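Transcriptional regulator, SorC family (Enterococcus faecalis, PDB 2O0M) probably regulates transcription by binding DNA, with a sugar-binding domain that is thought to recognise a carbohydrate, as in other SorC-family regulators. Local coordinates at residues Asn189-Ser192 / Ala193-Asn197; Ser163-Glu167 / Lys168-Leu172; Leu124-Phe127 / Gly128-Leu131. All blocks are in the same frame, centred on the assembly; numbering follows the deposited sequence.

Interaction 1: Asn189-Ser192 / Ala193-Asn197; sequences NSIS and AVMAN
Met-195, present as selenomethionine in the crystal, lies one helical turn beyond Ile-191, and the two side chains run side by side in the same direction. Its CB starts over the backbone of the preceding turn, 3.4 Å from the carbonyl O of Ile-191. With chi1 at -73°, CG lies beside the backbone N, 3.3 Å from Ile-191 O, while also reaching Ile-191 CG2 at 4.1 Å. From CG the chain is extended, which carries SE away from the helix. The terminal CE still keeps Ile-191 CG2 at 4.1 Å, so the branched methyl of the isoleucine is touched by CG and by CE, on either side of the selenium. A long, unbranched, apolar residue suits this place because it can lie along its neighbour and still reach the surroundings. Helix 188-199 is the connecting helix of a beta-alpha-beta unit between parallel strands 169-175 and 202-203; Met-195 and Ile-191 lie on the face turned toward the sheet, where Met-195 meets Val-148 and Phe-173, and Met-195 also packs on Met-154 and Ala-158 of helix 152-159. The backbone beneath is regular alpha-helix, with Met-195 N bonded to Ile-191 O at 2.8 Å and an N-H...O angle of 170°, and Val-194 N bonded to Ser-190 O at 3.0 Å. Val-194 sends CG2 back over its own bond partner, 3.4 Å from Ser-190 O. The buried Ser-192 hydroxyl is satisfied by Ala-188 O, one turn earlier, which lets a small polar residue sit against Phe-173 and Pro-175. Ala-193 and Ala-196, short enough for close approach, bring the other flank of the helix against Tyr-203.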
loop_
_atom_site.group_PDB
_atom_site.type_symbol
_atom_site.label_atom_id
_atom_site.label_comp_id
_atom_site.label_asym_id
_atom_site.label_seq_id
_atom_site.Cartn_x
_atom_site.Cartn_y
_atom_site.Cartn_z
ATOM N N ASN A 189 -0.829 1.088 -11.039
ATOM C CA ASN A 189 -0.170 0.649 -12.287
ATOM C C ASN A 189 1.162 1.366 -12.469
ATOM O O ASN A 189 2.174 0.757 -12.840
ATOM C CB ASN A 189 -1.018 0.947 -13.539
ATOM C CG ASN A 189 -2.063 -0.114 -13.852
ATOM O OD1 ASN A 189 -3.042 0.150 -14.602
ATOM N ND2 ASN A 189 -1.889 -1.298 -13.303
ATOM N N SER A 190 1.142 2.674 -12.244
ATOM C CA SER A 190 2.331 3.498 -12.424
ATOM C C SER A 190 3.416 3.122 -11.429
ATOM O O SER A 190 4.594 2.985 -11.803
ATOM C CB SER A 190 1.974 4.975 -12.326
ATOM O OG SER A 190 1.045 5.310 -13.341
ATOM N N ILE A 191 3.029 2.922 -10.168
ATOM C CA ILE A 191 3.985 2.511 -9.134
ATOM C C ILE A 191 4.590 1.147 -9.538
ATOM O O ILE A 191 5.787 0.937 -9.431
ATOM C CB ILE A 191 3.328 2.450 -7.706
ATOM C CG1 ILE A 191 3.335 3.825 -7.015
ATOM C CG2 ILE A 191 4.073 1.505 -6.801
ATOM C CD1 ILE A 191 2.522 4.882 -7.680
ATOM N N SER A 192 3.762 0.230 -10.040
ATOM C CA SER A 192 4.250 -1.107 -10.437
ATOM C C SER A 192 5.332 -1.008 -11.510
ATOM O O SER A 192 6.373 -1.697 -11.449
ATOM C CB SER A 192 3.097 -1.964 -10.976
ATOM O OG SER A 192 2.095 -2.137 -9.986
ATOM N N ALA A 193 5.096 -0.134 -12.488
ATOM C CA ALA A 193 6.010 0.010 -13.618
ATOM C C ALA A 193 7.327 0.601 -13.167
ATOM O O ALA A 193 8.406 0.137 -13.573
ATOM C CB ALA A 193 5.386 0.850 -14.708
ATOM N N VAL A 194 7.246 1.612 -12.313
ATOM C CA VAL A 194 8.450 2.251 -11.786
ATOM C C VAL A 194 9.243 1.276 -10.919
ATOM O O VAL A 194 10.470 1.149 -11.060
ATOM C CB VAL A 194 8.122 3.552 -11.018
ATOM C CG1 VAL A 194 9.372 4.109 -10.324
ATOM C CG2 VAL A 194 7.547 4.583 -11.988
HETATM N N MSE A 195 8.552 0.581 -10.022
HETATM C CA MSE A 195 9.232 -0.396 -9.171
HETATM C C MSE A 195 9.929 -1.444 -10.017
HETATM O O MSE A 195 11.067 -1.809 -9.742
HETATM C CB MSE A 195 8.244 -1.085 -8.236
HETATM C CG MSE A 195 7.761 -0.224 -7.122
HETATM SE SE MSE A 195 7.289 -1.310 -5.540
HETATM C CE MSE A 195 7.111 0.168 -4.313
ATOM N N ALA A 196 9.250 -1.920 -11.053
ATOM C CA ALA A 196 9.838 -2.935 -11.922
ATOM C C ALA A 196 11.123 -2.407 -12.545
ATOM O O ALA A 196 12.164 -3.074 -12.520
ATOM C CB ALA A 196 8.861 -3.356 -12.992
ATOM N N ASN A 197 11.052 -1.187 -13.078
ATOM C CA ASN A 197 12.211 -0.559 -13.699
ATOM C C ASN A 197 13.367 -0.412 -12.735
ATOM O O ASN A 197 14.475 -0.834 -13.028
ATOM C CB ASN A 197 11.861 0.815 -14.261
ATOM C CG ASN A 197 13.061 1.499 -14.907
ATOM O OD1 ASN A 197 13.649 0.979 -15.864
ATOM N ND2 ASN A 197 13.439 2.652 -14.384
#

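Interaction 2: Ser163-Glu167 / Lys168-Leu172; sequences SLETE and KRHNL
Arg-169 grips the carbonyl of Leu-164 side-on, with NE and NH2 both bonded to Leu-164 O and the oxygen nearly in the guanidinium plane. The NH2 bond, 2.9 Å to Leu-164 O, falls on a lone pair in the carbonyl plane, whereas NE comes in tilted from it. A bend at chi3 (62°) brings the guanidinium edge round to this single acceptor. Close by, Glu-165 passes its carboxylate across His-170, and OE2 takes the Asn-171 N-H on its syn side at 2.9 Å, the bond almost straight at 177°. Water 2 joins Glu-165 OE1 to Asn-171 O, so the acid serves the N-H of Asn-171 directly and its carbonyl through a water. Between these grips the chain reverses from Thr-166 to Arg-169 with type I backbone angles, in which the threonine hydroxyl takes the Arg-169 N-H, OG1 to N 2.8 Å. This turn joins the loop after helix 152-159 to strand 169-175, whose first residues pair in parallel with strand 142-148. Thr-166 N donates to Arg-169 O at 3.0 Å. A weak bond from Lys-168 N to Thr-166 OG1 is that of an ST turn; chi1 of 66° turns the hydroxyl inward to these amides. His-170 NE2 makes a weak bond to Glu-167 O, 2.8 Å away. Further out, Glu-143 holds His-170 ND1, while Leu-139 O and Asn-136 OD1 accept from NH1 and NH2 of Arg-169 and fix the guanidinium beside the end of helix 122-138, against which the apolar Leu-164 also packs.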
loop_
_atom_site.group_PDB
_atom_site.type_symbol
_atom_site.label_atom_id
_atom_site.label_comp_id
_atom_site.label_asym_id
_atom_site.label_seq_id
_atom_site.Cartn_x
_atom_site.Cartn_y
_atom_site.Cartn_z
ATOM N N SER A 163 18.209 -2.382 -6.883
ATOM C CA SER A 163 18.105 -3.645 -7.574
ATOM C C SER A 163 17.633 -4.785 -6.665
ATOM O O SER A 163 18.111 -4.932 -5.544
ATOM C CB SER A 163 19.471 -4.005 -8.170
ATOM O OG SER A 163 19.383 -5.231 -8.868
ATOM N N LEU A 164 16.706 -5.595 -7.172
ATOM C CA LEU A 164 16.287 -6.834 -6.500
ATOM C C LEU A 164 16.392 -8.065 -7.392
ATOM O O LEU A 164 16.407 -9.179 -6.884
ATOM C CB LEU A 164 14.836 -6.739 -5.999
ATOM C CG LEU A 164 14.593 -5.662 -4.948
ATOM C CD1 LEU A 164 13.096 -5.498 -4.645
ATOM C CD2 LEU A 164 15.357 -5.949 -3.668
ATOM N N GLU A 165 16.447 -7.870 -8.705
ATOM C CA GLU A 165 16.406 -8.978 -9.644
ATOM C C GLU A 165 17.766 -9.667 -9.666
ATOM O O GLU A 165 18.801 -9.003 -9.628
ATOM C CB GLU A 165 16.050 -8.467 -11.043
ATOM C CG GLU A 165 15.552 -9.538 -11.985
ATOM C CD GLU A 165 14.078 -9.863 -11.842
ATOM O OE1 GLU A 165 13.595 -10.671 -12.672
ATOM O OE2 GLU A 165 13.406 -9.341 -10.917
ATOM N N THR A 166 17.754 -10.997 -9.713
ATOM C CA THR A 166 18.984 -11.781 -9.855
ATOM C C THR A 166 18.741 -12.916 -10.833
ATOM O O THR A 166 17.633 -13.085 -11.346
ATOM C CB THR A 166 19.453 -12.391 -8.506
ATOM O OG1 THR A 166 18.500 -13.356 -8.054
ATOM C CG2 THR A 166 19.638 -11.324 -7.442
ATOM N N GLU A 167 19.785 -13.707 -11.086
ATOM C CA GLU A 167 19.653 -14.895 -11.926
ATOM C C GLU A 167 18.548 -15.807 -11.418
ATOM O O GLU A 167 17.781 -16.361 -12.207
ATOM C CB GLU A 167 20.959 -15.696 -11.941
ATOM C CG GLU A 167 22.135 -15.014 -12.598
ATOM C CD GLU A 167 23.455 -15.670 -12.216
ATOM O OE1 GLU A 167 23.723 -16.797 -12.695
ATOM O OE2 GLU A 167 24.221 -15.063 -11.427
ATOM N N LYS A 168 18.484 -15.955 -10.094
ATOM C CA LYS A 168 17.581 -16.904 -9.443
ATOM C C LYS A 168 16.305 -16.294 -8.859
ATOM O O LYS A 168 15.371 -17.032 -8.565
ATOM C CB LYS A 168 18.321 -17.627 -8.319
ATOM C CG LYS A 168 19.495 -18.472 -8.803
ATOM C CD LYS A 168 20.047 -19.329 -7.677
ATOM C CE LYS A 168 21.202 -20.193 -8.167
ATOM N NZ LYS A 168 20.780 -21.129 -9.259
ATOM N N ARG A 169 16.275 -14.970 -8.677
ATOM C CA ARG A 169 15.085 -14.297 -8.134
ATOM C C ARG A 169 14.464 -13.360 -9.162
ATOM O O ARG A 169 15.093 -12.375 -9.574
ATOM C CB ARG A 169 15.410 -13.506 -6.863
ATOM C CG ARG A 169 14.131 -12.940 -6.196
ATOM C CD ARG A 169 14.417 -12.355 -4.837
ATOM N NE ARG A 169 15.344 -11.228 -4.923
ATOM C CZ ARG A 169 15.976 -10.690 -3.887
ATOM N NH1 ARG A 169 15.791 -11.178 -2.666
ATOM N NH2 ARG A 169 16.818 -9.678 -4.059
ATOM N N HIS A 170 13.234 -13.675 -9.557
ATOM C CA HIS A 170 12.530 -12.895 -10.563
ATOM C C HIS A 170 11.271 -12.314 -9.962
ATOM O O HIS A 170 10.352 -13.051 -9.610
ATOM C CB HIS A 170 12.199 -13.750 -11.776
ATOM C CG HIS A 170 13.386 -14.468 -12.326
ATOM N ND1 HIS A 170 13.351 -15.794 -12.702
ATOM C CD2 HIS A 170 14.663 -14.057 -12.514
ATOM C CE1 HIS A 170 14.549 -16.159 -13.125
ATOM N NE2 HIS A 170 15.362 -15.123 -13.024
ATOM N N ASN A 171 11.226 -10.986 -9.881
ATOM C CA ASN A 171 10.098 -10.286 -9.263
ATOM C C ASN A 171 9.174 -9.643 -10.284
ATOM O O ASN A 171 9.632 -8.937 -11.185
ATOM C CB ASN A 171 10.620 -9.209 -8.316
ATOM C CG ASN A 171 11.580 -9.754 -7.279
ATOM O OD1 ASN A 171 12.669 -9.196 -7.066
ATOM N ND2 ASN A 171 11.191 -10.840 -6.624
ATOM N N LEU A 172 7.874 -9.887 -10.120
ATOM C CA LEU A 172 6.828 -9.282 -10.933
ATOM C C LEU A 172 5.978 -8.352 -10.052
ATOM O O LEU A 172 5.484 -8.770 -8.998
ATOM C CB LEU A 172 5.938 -10.365 -11.527
ATOM C CG LEU A 172 4.777 -9.918 -12.400
ATOM C CD1 LEU A 172 5.287 -9.352 -13.705
ATOM C CD2 LEU A 172 3.815 -11.059 -12.633
HETATM O O HOH W 1 13.115 -7.233 -9.106
HETATM O O HOH W 2 10.961 -10.333 -13.216
HETATM O O HOH W 3 22.212 -19.112 -11.381
#

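Interaction 3: Leu124-Phe127 / Gly128-Leu131; sequences LSDF and GDVL
Within helix 122-138, Asp-126 and Asp-129 stand three residues apart, and their carboxylates share water 4. The water donates to both, at 2.7 Å from Asp-126 OD1 and 2.6 Å from Asp-129 OD2. The two oxygens are themselves 4.5 Å apart, a pairing of like charges that the water, and the salt bridge from Lys-122 to Asp-126 OD2, probably ease. Acids suit these positions because Asp-129 is exposed and Asp-126 partly so, leaving both carboxylates within reach of hydration or a balancing charge. One turn on from Asp-126, Val-130 folds over the backbone: its CG2 approaches Asp-126 O to 3.2 Å, because chi1 of 174° sets CG1 anti to the backbone N and leaves CG2 beside that nitrogen, which itself bonds to Asp-126 O at 2.9 Å. The helix follows strand 109-113 and leads to the parallel but non-adjacent strand 142-148, consistent with the Rossmann-like character of the putative sugar-binding domain. Its inward face carries Phe-127, Val-130 and Leu-131, apolar residues that pack on strands 109-113, 328-332 and 302-306. Leu-131 lies four residues, about one turn, after Phe-127, so their side chains share a face; both meet Ile-306 and Val-157. Gly-128, buried, brings no side chain to a position where the Ser-125 carbonyl already lies close; its N bonds to Leu-124 O at 3.2 Å.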
loop_
_atom_site.group_PDB
_atom_site.type_symbol
_atom_site.label_atom_id
_atom_site.label_comp_id
_atom_site.label_asym_id
_atom_site.label_seq_id
_atom_site.Cartn_x
_atom_site.Cartn_y
_atom_site.Cartn_z
ATOM N N LEU A 124 11.335 10.158 2.311
ATOM C CA LEU A 124 10.634 9.286 1.350
ATOM C C LEU A 124 11.617 8.517 0.469
ATOM O O LEU A 124 11.405 7.345 0.160
ATOM C CB LEU A 124 9.673 10.096 0.488
ATOM C CG LEU A 124 8.463 10.701 1.212
ATOM C CD1 LEU A 124 7.495 11.310 0.202
ATOM C CD2 LEU A 124 7.727 9.681 2.063
ATOM N N SER A 125 12.698 9.181 0.079
ATOM C CA SER A 125 13.795 8.522 -0.634
ATOM C C SER A 125 14.402 7.426 0.240
ATOM O O SER A 125 14.659 6.311 -0.224
ATOM C CB SER A 125 14.868 9.549 -1.057
ATOM O OG SER A 125 16.084 8.913 -1.423
ATOM N N ASP A 126 14.625 7.749 1.509
ATOM C CA ASP A 126 15.078 6.774 2.496
ATOM C C ASP A 126 14.116 5.599 2.632
ATOM O O ASP A 126 14.555 4.463 2.801
ATOM C CB ASP A 126 15.284 7.426 3.864
ATOM C CG ASP A 126 16.447 8.406 3.885
ATOM O OD1 ASP A 126 17.352 8.307 3.032
ATOM O OD2 ASP A 126 16.445 9.277 4.767
ATOM N N PHE A 127 12.813 5.858 2.551
ATOM C CA PHE A 127 11.838 4.740 2.555
ATOM C C PHE A 127 12.104 3.780 1.390
ATOM O O PHE A 127 11.919 2.571 1.528
ATOM C CB PHE A 127 10.381 5.216 2.472
ATOM C CG PHE A 127 9.825 5.859 3.729
ATOM C CD1 PHE A 127 10.439 5.753 4.975
ATOM C CD2 PHE A 127 8.631 6.561 3.648
ATOM C CE1 PHE A 127 9.880 6.352 6.094
ATOM C CE2 PHE A 127 8.074 7.157 4.758
ATOM C CZ PHE A 127 8.698 7.045 5.991
ATOM N N GLY A 128 12.510 4.321 0.241
ATOM C CA GLY A 128 12.895 3.507 -0.918
ATOM C C GLY A 128 14.064 2.594 -0.614
ATOM O O GLY A 128 14.043 1.412 -0.918
ATOM N N ASP A 129 15.108 3.152 -0.019
ATOM C CA ASP A 129 16.268 2.365 0.409
ATOM C C ASP A 129 15.854 1.255 1.368
ATOM O O ASP A 129 16.271 0.100 1.225
ATOM C CB ASP A 129 17.306 3.261 1.108
ATOM C CG ASP A 129 18.174 4.040 0.138
ATOM O OD1 ASP A 129 18.093 3.819 -1.087
ATOM O OD2 ASP A 129 18.964 4.879 0.620
ATOM N N VAL A 130 15.023 1.609 2.342
ATOM C CA VAL A 130 14.617 0.670 3.382
ATOM C C VAL A 130 13.755 -0.425 2.768
ATOM O O VAL A 130 13.931 -1.613 3.075
ATOM C CB VAL A 130 13.861 1.384 4.539
ATOM C CG1 VAL A 130 13.325 0.378 5.549
ATOM C CG2 VAL A 130 14.791 2.386 5.249
ATOM N N LEU A 131 12.829 -0.054 1.886
ATOM C CA LEU A 131 12.022 -1.089 1.242
ATOM C C LEU A 131 12.900 -2.020 0.413
ATOM O O LEU A 131 12.707 -3.239 0.415
ATOM C CB LEU A 131 10.899 -0.512 0.374
ATOM C CG LEU A 131 9.987 -1.567 -0.269
ATOM C CD1 LEU A 131 9.307 -2.388 0.806
ATOM C CD2 LEU A 131 8.963 -0.918 -1.194
HETATM O O HOH W 4 18.908 6.138 2.878
#

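How the interactions relate
From the N terminus, interaction 3 comes first, on helix 122-138, followed by interaction 2 at the turn that leads from helix 152-159 into strand 169-175, and then interaction 1 on helix 188-199. Each spans only eight to ten consecutive residues and ends before the next begins, so the three run in series and none nests or crosses. Interactions 1 and 3 meet directly through space: Met-195 CE packs on Leu-131 CD2 at 3.8 Å, and both helices also rest on helix 152-159. Interaction 2 touches neither, its nearest atoms being about 6 Å from each, but Leu-164 packs on helix 122-138, and backbone hydrogen bonds join Leu-164 and Glu-165 to Thr-199, at the end of helix 188-199.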